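Local coordinates for hypothetical protein (Vibrio cholerae, PDB 2V1L) that is of unknown function but is encoded in a pathogenicity island and shares structural homology with the human p32 protein, at residues Leu11-Pro16 against Leu125-Phe130; His18-Asn23 against Met43-Ser48; Leu90-Asp95 against His108-Ile113. All coordinates share one frame; numbering follows the deposited sequence.

Contact 1: Leu11-Pro16 against Leu125-Phe130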
loop_
_atom_site.group_PDB
_atom_site.type_symbol
_atom_site.label_atom_id
_atom_site.label_comp_id
_atom_site.label_asym_id
_atom_site.label_seq_id
_atom_site.Cartn_x
_atom_site.Cartn_y
_atom_site.Cartn_z
ATOM N N LEU A 11 8.857 -1.301 -9.227
ATOM C CA LEU A 11 9.276 -0.668 -7.978
ATOM C C LEU A 11 9.937 -1.711 -7.069
ATOM O O LEU A 11 9.543 -2.872 -7.084
ATOM C CB LEU A 11 8.079 -0.002 -7.291
ATOM C CG LEU A 11 7.605 1.303 -7.946
ATOM C CD1 LEU A 11 6.422 1.861 -7.205
ATOM C CD2 LEU A 11 8.731 2.332 -8.046
ATOM N N PRO A 12 10.945 -1.303 -6.274
ATOM C CA PRO A 12 11.669 -2.279 -5.470
ATOM C C PRO A 12 10.895 -2.738 -4.224
ATOM O O PRO A 12 11.296 -2.427 -3.089
ATOM C CB PRO A 12 12.938 -1.521 -5.090
ATOM C CG PRO A 12 12.525 -0.116 -5.035
ATOM C CD PRO A 12 11.460 0.062 -6.068
ATOM N N ILE A 13 9.795 -3.464 -4.450
ATOM C CA ILE A 13 9.017 -4.058 -3.375
ATOM C C ILE A 13 9.924 -5.046 -2.639
ATOM O O ILE A 13 10.590 -5.885 -3.270
ATOM C CB ILE A 13 7.713 -4.740 -3.888
ATOM C CG1 ILE A 13 6.816 -3.708 -4.608
ATOM C CG2 ILE A 13 6.907 -5.343 -2.740
ATOM C CD1 ILE A 13 5.593 -4.300 -5.277
ATOM N N SER A 14 9.954 -4.913 -1.310
ATOM C CA SER A 14 10.827 -5.692 -0.430
ATOM C C SER A 14 10.319 -7.063 -0.110
ATOM O O SER A 14 9.095 -7.306 -0.056
ATOM C CB SER A 14 10.984 -4.971 0.910
ATOM O OG SER A 14 11.910 -3.919 0.762
ATOM N N LYS A 15 11.277 -7.948 0.174
ATOM C CA LYS A 15 10.984 -9.243 0.791
ATOM C C LYS A 15 10.161 -9.128 2.084
ATOM O O LYS A 15 9.157 -9.820 2.223
ATOM C CB LYS A 15 12.276 -10.045 0.996
ATOM C CG LYS A 15 12.801 -10.586 -0.315
ATOM C CD LYS A 15 14.151 -11.226 -0.128
ATOM C CE LYS A 15 14.352 -12.307 -1.159
ATOM N NZ LYS A 15 13.421 -13.435 -0.856
ATOM N N PRO A 16 10.545 -8.234 3.012
ATOM C CA PRO A 16 9.672 -8.042 4.174
ATOM C C PRO A 16 8.231 -7.621 3.822
ATOM O O PRO A 16 7.293 -7.997 4.524
ATOM C CB PRO A 16 10.380 -6.931 4.947
ATOM C CG PRO A 16 11.797 -7.058 4.543
ATOM C CD PRO A 16 11.762 -7.414 3.118
ATOM N N LEU A 125 10.870 4.955 0.655
ATOM C CA LEU A 125 10.565 5.665 1.877
ATOM C C LEU A 125 9.206 5.315 2.411
ATOM O O LEU A 125 9.088 5.032 3.578
ATOM C CB LEU A 125 10.687 7.183 1.702
ATOM C CG LEU A 125 12.109 7.693 1.511
ATOM C CD1 LEU A 125 12.073 9.035 0.740
ATOM C CD2 LEU A 125 12.830 7.881 2.832
ATOM N N TRP A 126 8.175 5.371 1.561
ATOM C CA TRP A 126 6.832 4.951 1.969
ATOM C C TRP A 126 6.846 3.541 2.590
ATOM O O TRP A 126 6.229 3.305 3.657
ATOM C CB TRP A 126 5.843 4.938 0.777
ATOM C CG TRP A 126 4.530 4.424 1.253
ATOM C CD1 TRP A 126 3.588 5.131 1.921
ATOM C CD2 TRP A 126 4.070 3.063 1.215
ATOM N NE1 TRP A 126 2.543 4.309 2.268
ATOM C CE2 TRP A 126 2.813 3.035 1.845
ATOM C CE3 TRP A 126 4.579 1.878 0.676
ATOM C CZ2 TRP A 126 2.060 1.867 1.955
ATOM C CZ3 TRP A 126 3.841 0.702 0.810
ATOM C CH2 TRP A 126 2.594 0.712 1.444
ATOM N N GLU A 127 7.495 2.598 1.909
ATOM C CA GLU A 127 7.447 1.193 2.344
ATOM C C GLU A 127 8.196 0.915 3.652
ATOM O O GLU A 127 7.750 0.106 4.444
ATOM C CB GLU A 127 7.994 0.266 1.256
ATOM C CG GLU A 127 7.715 -1.233 1.509
ATOM C CD GLU A 127 8.656 -2.136 0.710
ATOM O OE1 GLU A 127 8.214 -2.754 -0.285
ATOM O OE2 GLU A 127 9.847 -2.210 1.074
ATOM N N SER A 128 9.345 1.555 3.834
ATOM C CA SER A 128 10.130 1.528 5.092
ATOM C C SER A 128 9.309 2.077 6.294
ATOM O O SER A 128 9.261 1.498 7.394
ATOM C CB SER A 128 11.430 2.349 4.854
ATOM O OG SER A 128 12.008 2.798 6.075
ATOM N N ASN A 129 8.609 3.176 6.060
ATOM C CA ASN A 129 7.671 3.725 7.043
ATOM C C ASN A 129 6.537 2.738 7.355
ATOM O O ASN A 129 6.306 2.369 8.506
ATOM C CB ASN A 129 7.102 5.052 6.518
ATOM C CG ASN A 129 8.098 6.209 6.603
ATOM O OD1 ASN A 129 7.821 7.313 6.117
ATOM N ND2 ASN A 129 9.245 5.973 7.227
ATOM N N PHE A 130 5.819 2.310 6.331
ATOM C CA PHE A 130 4.683 1.385 6.503
ATOM C C PHE A 130 5.065 0.108 7.252
ATOM O O PHE A 130 4.361 -0.316 8.162
ATOM C CB PHE A 130 4.075 1.038 5.150
ATOM C CG PHE A 130 2.939 0.043 5.219
ATOM C CD1 PHE A 130 1.703 0.412 5.734
ATOM C CD2 PHE A 130 3.103 -1.243 4.709
ATOM C CE1 PHE A 130 0.632 -0.522 5.777
ATOM C CE2 PHE A 130 2.035 -2.173 4.729
ATOM C CZ PHE A 130 0.804 -1.803 5.262
#
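Pro12 brushes Glu127 through its backbone O, 4.2 Å from Glu127 OE1. It is the centre of an inverse gamma turn, closed by a bond from Ile13 N to Leu11 O, and the turn leads into the two residues that meet the carboxylate. The side chains of Ile13 and Glu127 cross at about a right angle; Ile13 CA is 3.4 Å and Ile13 CG2 3.8 Å from Glu127 OE1. Ser14, the N-cap residue of helix 15-29, takes both oxygens of Glu127: its N donates to OE1 at 3.0 Å in a nearly straight bond (172°), and its OG donates to OE2 at 2.7 Å. Both bonds use the syn lone pairs, and the carboxylate thus bridges the N-H and the hydroxyl of Ser14. Ser14 OG makes no capping bond. Glu127 reaches this far because its CG is anti to the backbone N (chi1 -168°) and the chain stays extended beyond it. A third bond, between OE1 and Tyr123 OH one helical turn earlier, helps fix the buried carboxylate. The contact ties the start of helix 15-29 to helix 117-135, with Phe17 also on Glu127 and Ile13 touching Ile74 of strand 72-82.

Contact 2: His18-Asn23 against Met43-Ser48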
loop_
_atom_site.group_PDB
_atom_site.type_symbol
_atom_site.label_atom_id
_atom_site.label_comp_id
_atom_site.label_asym_id
_atom_site.label_seq_id
_atom_site.Cartn_x
_atom_site.Cartn_y
_atom_site.Cartn_z
ATOM N N HIS A 18 6.640 -8.503 0.980
ATOM C CA HIS A 18 5.992 -9.744 0.490
ATOM C C HIS A 18 5.592 -10.684 1.613
ATOM O O HIS A 18 4.483 -11.232 1.607
ATOM C CB HIS A 18 6.864 -10.451 -0.536
ATOM C CG HIS A 18 6.976 -9.710 -1.834
ATOM N ND1 HIS A 18 8.179 -9.502 -2.475
ATOM C CD2 HIS A 18 6.031 -9.128 -2.611
ATOM C CE1 HIS A 18 7.972 -8.829 -3.594
ATOM N NE2 HIS A 18 6.676 -8.600 -3.704
ATOM N N ALA A 19 6.490 -10.837 2.582
ATOM C CA ALA A 19 6.244 -11.586 3.818
ATOM C C ALA A 19 5.060 -11.059 4.625
ATOM O O ALA A 19 4.302 -11.851 5.174
ATOM C CB ALA A 19 7.525 -11.619 4.698
ATOM N N LEU A 20 4.914 -9.738 4.744
ATOM C CA LEU A 20 3.695 -9.178 5.352
ATOM C C LEU A 20 2.448 -9.577 4.566
ATOM O O LEU A 20 1.467 -10.057 5.152
ATOM C CB LEU A 20 3.766 -7.650 5.502
ATOM C CG LEU A 20 2.477 -6.934 5.945
ATOM C CD1 LEU A 20 1.979 -7.369 7.346
ATOM C CD2 LEU A 20 2.659 -5.451 5.908
ATOM N N LEU A 21 2.499 -9.399 3.244
ATOM C CA LEU A 21 1.371 -9.737 2.361
ATOM C C LEU A 21 1.061 -11.223 2.424
ATOM O O LEU A 21 -0.089 -11.605 2.635
ATOM C CB LEU A 21 1.662 -9.362 0.911
ATOM C CG LEU A 21 1.796 -7.896 0.478
ATOM C CD1 LEU A 21 2.084 -7.825 -1.017
ATOM C CD2 LEU A 21 0.567 -7.088 0.816
ATOM N N ALA A 22 2.089 -12.047 2.231
ATOM C CA ALA A 22 1.957 -13.507 2.301
ATOM C C ALA A 22 1.319 -13.943 3.615
ATOM O O ALA A 22 0.417 -14.784 3.623
ATOM C CB ALA A 22 3.326 -14.184 2.108
ATOM N N ASN A 23 1.768 -13.350 4.717
ATOM C CA ASN A 23 1.265 -13.709 6.029
ATOM C C ASN A 23 -0.225 -13.461 6.160
ATOM O O ASN A 23 -0.960 -14.313 6.658
ATOM C CB ASN A 23 2.019 -12.962 7.140
ATOM C CG ASN A 23 1.925 -13.667 8.481
ATOM O OD1 ASN A 23 1.491 -13.081 9.477
ATOM N ND2 ASN A 23 2.325 -14.943 8.511
ATOM N N MET A 43 -6.889 -5.624 1.003
ATOM C CA MET A 43 -6.466 -5.463 2.400
ATOM C C MET A 43 -6.598 -3.988 2.817
ATOM O O MET A 43 -6.222 -3.088 2.059
ATOM C CB MET A 43 -5.005 -5.907 2.578
ATOM C CG MET A 43 -4.680 -7.354 2.240
ATOM S SD MET A 43 -2.917 -7.740 2.467
ATOM C CE MET A 43 -2.837 -9.426 1.883
ATOM N N ASN A 44 -7.112 -3.747 4.015
ATOM C CA ASN A 44 -7.154 -2.403 4.582
ATOM C C ASN A 44 -6.431 -2.360 5.926
ATOM O O ASN A 44 -6.623 -3.251 6.755
ATOM C CB ASN A 44 -8.589 -1.904 4.759
ATOM C CG ASN A 44 -9.255 -1.588 3.438
ATOM O OD1 ASN A 44 -9.792 -2.481 2.781
ATOM N ND2 ASN A 44 -9.203 -0.320 3.029
ATOM N N PHE A 45 -5.604 -1.333 6.125
ATOM C CA PHE A 45 -4.893 -1.126 7.387
ATOM C C PHE A 45 -5.406 0.203 7.908
ATOM O O PHE A 45 -5.282 1.231 7.212
ATOM C CB PHE A 45 -3.354 -1.091 7.172
ATOM C CG PHE A 45 -2.782 -2.341 6.561
ATOM C CD1 PHE A 45 -2.003 -3.213 7.328
ATOM C CD2 PHE A 45 -3.012 -2.661 5.220
ATOM C CE1 PHE A 45 -1.472 -4.355 6.774
ATOM C CE2 PHE A 45 -2.502 -3.826 4.657
ATOM C CZ PHE A 45 -1.735 -4.683 5.431
ATOM N N ARG A 46 -6.004 0.193 9.104
ATOM C CA ARG A 46 -6.532 1.420 9.709
ATOM C C ARG A 46 -6.113 1.632 11.175
ATOM O O ARG A 46 -6.118 0.703 11.963
ATOM C CB ARG A 46 -8.069 1.499 9.569
ATOM C CG ARG A 46 -8.577 1.679 8.106
ATOM C CD ARG A 46 -10.131 1.818 8.010
ATOM N NE ARG A 46 -10.781 0.511 7.821
ATOM C CZ ARG A 46 -11.317 0.066 6.682
ATOM N NH1 ARG A 46 -11.327 0.827 5.596
ATOM N NH2 ARG A 46 -11.854 -1.153 6.627
ATOM N N ASP A 47 -5.722 2.867 11.488
ATOM C CA ASP A 47 -5.560 3.354 12.843
ATOM C C ASP A 47 -6.905 4.012 13.227
ATOM O O ASP A 47 -7.246 5.099 12.757
ATOM C CB ASP A 47 -4.371 4.343 12.926
ATOM C CG ASP A 47 -4.408 5.230 14.176
ATOM O OD1 ASP A 47 -5.219 4.967 15.078
ATOM O OD2 ASP A 47 -3.645 6.225 14.269
ATOM N N SER A 48 -7.668 3.350 14.095
ATOM C CA SER A 48 -9.009 3.846 14.447
ATOM C C SER A 48 -8.976 5.236 15.086
ATOM O O SER A 48 -9.995 5.918 15.103
ATOM C CB SER A 48 -9.735 2.858 15.350
ATOM O OG SER A 48 -9.347 3.066 16.706
#
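Leu21 and Met43 meet at the ends of their side chains, which are set at a slant to each other: Leu21 CD2 lies 3.9 Å from Met43 SD. The methionine is stretched out from the strand, every torsion beyond CG close to 180°, with CG itself anti to the carbonyl carbon (chi1 -60°). This full reach carries its terminal CE past the leucine branch to the helix backbone, 3.6 Å from Leu21 O. Leu21 does not aim its CB straight at the strand, but its CD2 end comes nearer. One residue earlier on the helix, Leu20 does head for the strand, and its CD2 approaches the ring of Phe45 obliquely, 4.4 Å from CE1. No hydrogen bond crosses between the segments; the contact is van der Waals packing, including the Met43 methyl against the Leu21 carbonyl oxygen. Here helices pack on an antiparallel sheet, an alpha+beta arrangement in a protein with reported homology to human p32: helix 15-29 lies against strand 41-46, and Met43 and Phe45, two residues apart on that strand, both point to the helix. The strand is held from both flanks, Met43 and Phe45 bonding through their backbones to Ile62 and Val60, Asn44 and Arg46 to Ser143 and Asp141. Leu64 touches both Leu21 and Met43, extending the apolar patch along strand 60-66. Leu20 is shared with the second helix, packing on Phe130, Leu131 and Val134 of helix 117-135, while Phe130 also meets the Phe45 ring edge-to-face.

Contact 3: Leu90-Asp95 against His108-Ile113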
loop_
_atom_site.group_PDB
_atom_site.type_symbol
_atom_site.label_atom_id
_atom_site.label_comp_id
_atom_site.label_asym_id
_atom_site.label_seq_id
_atom_site.Cartn_x
_atom_site.Cartn_y
_atom_site.Cartn_z
ATOM N N LEU A 90 -11.161 12.142 3.554
ATOM C CA LEU A 90 -10.038 11.286 3.153
ATOM C C LEU A 90 -9.821 11.337 1.646
ATOM O O LEU A 90 -10.728 11.057 0.873
ATOM C CB LEU A 90 -10.257 9.832 3.602
ATOM C CG LEU A 90 -10.032 9.502 5.084
ATOM C CD1 LEU A 90 -10.644 8.154 5.434
ATOM C CD2 LEU A 90 -8.563 9.527 5.458
ATOM N N GLU A 91 -8.620 11.740 1.251
ATOM C CA GLU A 91 -8.199 11.792 -0.143
ATOM C C GLU A 91 -7.029 10.840 -0.303
ATOM O O GLU A 91 -6.311 10.604 0.664
ATOM C CB GLU A 91 -7.709 13.201 -0.486
ATOM C CG GLU A 91 -8.794 14.274 -0.462
ATOM C CD GLU A 91 -8.432 15.507 -1.285
ATOM O OE1 GLU A 91 -7.567 15.414 -2.188
ATOM O OE2 GLU A 91 -9.023 16.577 -1.036
ATOM N N ARG A 92 -6.835 10.309 -1.515
ATOM C CA ARG A 92 -5.626 9.557 -1.845
ATOM C C ARG A 92 -4.470 10.503 -1.583
ATOM O O ARG A 92 -4.534 11.675 -1.944
ATOM C CB ARG A 92 -5.591 9.115 -3.317
ATOM C CG ARG A 92 -6.700 8.128 -3.719
ATOM C CD ARG A 92 -6.370 7.526 -5.084
ATOM N NE ARG A 92 -7.497 6.793 -5.648
ATOM C CZ ARG A 92 -7.536 6.314 -6.889
ATOM N NH1 ARG A 92 -6.520 6.501 -7.723
ATOM N NH2 ARG A 92 -8.609 5.655 -7.303
ATOM N N CYS A 93 -3.426 10.003 -0.947
ATOM C CA CYS A 93 -2.304 10.838 -0.537
ATOM C C CYS A 93 -1.065 10.435 -1.328
ATOM O O CYS A 93 -0.375 11.278 -1.902
ATOM C CB CYS A 93 -2.064 10.635 0.956
ATOM S SG CYS A 93 -0.667 11.550 1.576
ATOM N N LEU A 94 -0.803 9.125 -1.330
ATOM C CA LEU A 94 0.174 8.479 -2.179
ATOM C C LEU A 94 -0.550 7.298 -2.794
ATOM O O LEU A 94 -1.304 6.611 -2.105
ATOM C CB LEU A 94 1.315 7.902 -1.354
ATOM C CG LEU A 94 2.374 8.815 -0.728
ATOM C CD1 LEU A 94 2.175 8.910 0.745
ATOM C CD2 LEU A 94 3.750 8.168 -0.993
ATOM N N ASP A 95 -0.293 7.044 -4.053
ATOM C CA ASP A 95 -0.931 5.918 -4.749
ATOM C C ASP A 95 0.108 5.297 -5.679
ATOM O O ASP A 95 0.789 6.016 -6.410
ATOM C CB ASP A 95 -2.154 6.402 -5.543
ATOM C CG ASP A 95 -2.916 5.258 -6.198
ATOM O OD1 ASP A 95 -3.475 4.388 -5.486
ATOM O OD2 ASP A 95 -2.950 5.234 -7.436
ATOM N N HIS A 108 3.338 15.664 -6.951
ATOM C CA HIS A 108 3.876 15.141 -8.210
ATOM C C HIS A 108 2.810 14.983 -9.268
ATOM O O HIS A 108 3.148 14.856 -10.445
ATOM C CB HIS A 108 4.514 13.764 -8.034
ATOM C CG HIS A 108 5.687 13.731 -7.104
ATOM N ND1 HIS A 108 6.992 13.693 -7.555
ATOM C CD2 HIS A 108 5.755 13.687 -5.753
ATOM C CE1 HIS A 108 7.810 13.648 -6.519
ATOM N NE2 HIS A 108 7.087 13.636 -5.414
ATOM N N GLY A 109 1.539 14.958 -8.865
ATOM C CA GLY A 109 0.460 14.491 -9.752
ATOM C C GLY A 109 0.711 13.044 -10.202
ATOM O O GLY A 109 1.345 12.264 -9.475
ATOM N N TRP A 110 0.215 12.698 -11.397
ATOM C CA TRP A 110 0.411 11.387 -12.056
ATOM C C TRP A 110 1.648 11.345 -12.917
ATOM O O TRP A 110 1.825 12.202 -13.796
ATOM C CB TRP A 110 -0.722 11.119 -13.023
ATOM C CG TRP A 110 -1.986 11.248 -12.395
ATOM C CD1 TRP A 110 -2.831 12.331 -12.408
ATOM C CD2 TRP A 110 -2.582 10.278 -11.584
ATOM N NE1 TRP A 110 -3.926 12.059 -11.647
ATOM C CE2 TRP A 110 -3.784 10.798 -11.131
ATOM C CE3 TRP A 110 -2.205 8.999 -11.192
ATOM C CZ2 TRP A 110 -4.611 10.086 -10.332
ATOM C CZ3 TRP A 110 -3.017 8.298 -10.406
ATOM C CH2 TRP A 110 -4.200 8.827 -9.964
ATOM N N ASN A 111 2.460 10.311 -12.708
ATOM C CA ASN A 111 3.658 10.061 -13.507
ATOM C C ASN A 111 3.905 8.556 -13.637
ATOM O O ASN A 111 3.504 7.781 -12.776
ATOM C CB ASN A 111 4.879 10.779 -12.934
ATOM C CG ASN A 111 4.885 12.272 -13.254
ATOM O OD1 ASN A 111 5.007 12.675 -14.421
ATOM N ND2 ASN A 111 4.744 13.095 -12.222
ATOM N N PRO A 112 4.503 8.134 -14.751
ATOM C CA PRO A 112 4.708 6.706 -14.898
ATOM C C PRO A 112 5.810 6.205 -13.984
ATOM O O PRO A 112 6.712 6.958 -13.603
ATOM C CB PRO A 112 5.089 6.550 -16.384
ATOM C CG PRO A 112 4.754 7.899 -17.038
ATOM C CD PRO A 112 4.971 8.886 -15.932
ATOM N N ILE A 113 5.729 4.930 -13.631
ATOM C CA ILE A 113 6.648 4.330 -12.672
ATOM C C ILE A 113 7.981 3.832 -13.304
ATOM O O ILE A 113 9.065 4.089 -12.772
ATOM C CB ILE A 113 5.921 3.187 -11.950
ATOM C CG1 ILE A 113 4.921 3.742 -10.923
ATOM C CG2 ILE A 113 6.905 2.204 -11.341
ATOM C CD1 ILE A 113 3.838 2.729 -10.501
#
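Trp110 reaches from the chain after strand 102-105 to Arg92 and Asp95, which flank a classic beta bulge in the antiparallel sheet: Cys93 and Leu94 both face Asp79 on strand 72-82. The chain turns a corner at Leu94, and another at Trp110. The backbones of the two segments stay well apart, Asp95 CA and Trp110 CA being 9.2 Å from each other, so the indole spans the interval. The edge contacts of the indole are made by its six-membered ring. Near the ring plane, Arg92 NH1 comes to 4.0 Å from Trp110 CH2, and Asp95 OD2 to 4.3 Å from Trp110 CZ3, neither a hydrogen bond. The guanidinium plane stands 83° from the indole plane, and the two side chains cross at about a right angle. Arg92 gets there by an extended chain from CG to NE. Trp110 also meets the ring of Phe104, planes at about 45°, and the Phe104 backbone pairs with Asp95. The electrostatic part lies within one segment. Arg92 and Asp95 form a long salt bridge in which the oxygen sits well out of the guanidinium plane, so that any attraction is probably of charges alone, no N-H pointing at it. The stronger hold on the aspartate is a hydrogen bond between OD1 and Thr78 OG1; the bridge itself runs from Asp95 OD2 to Arg92 NH1 over 3.8 Å.

Contact 2 is the buried one of the three, without hydrogen bonds and mostly apolar. Contact 1 is partly buried and rests on carboxylate hydrogen bonds, whereas contact 3, nearer the surface, sets polar groups against the edge of an exposed indole. Contacts 1 and 2 share helix 15-29, their centres about 13 Å apart, and touch where Ile13 CG2 lies 3.4 Å from His18 NE2. Contact 1 sets that helix against helix 117-135, contact 2 sets it against the sheet. Contact 3 lies across the chain's centre from contact 2, without touching it, although both reach the same sheet. Contact 1 also meets contact 3, through Leu11 on Ile113 and Trp126 on Leu94, and both other contacts nest within its loop.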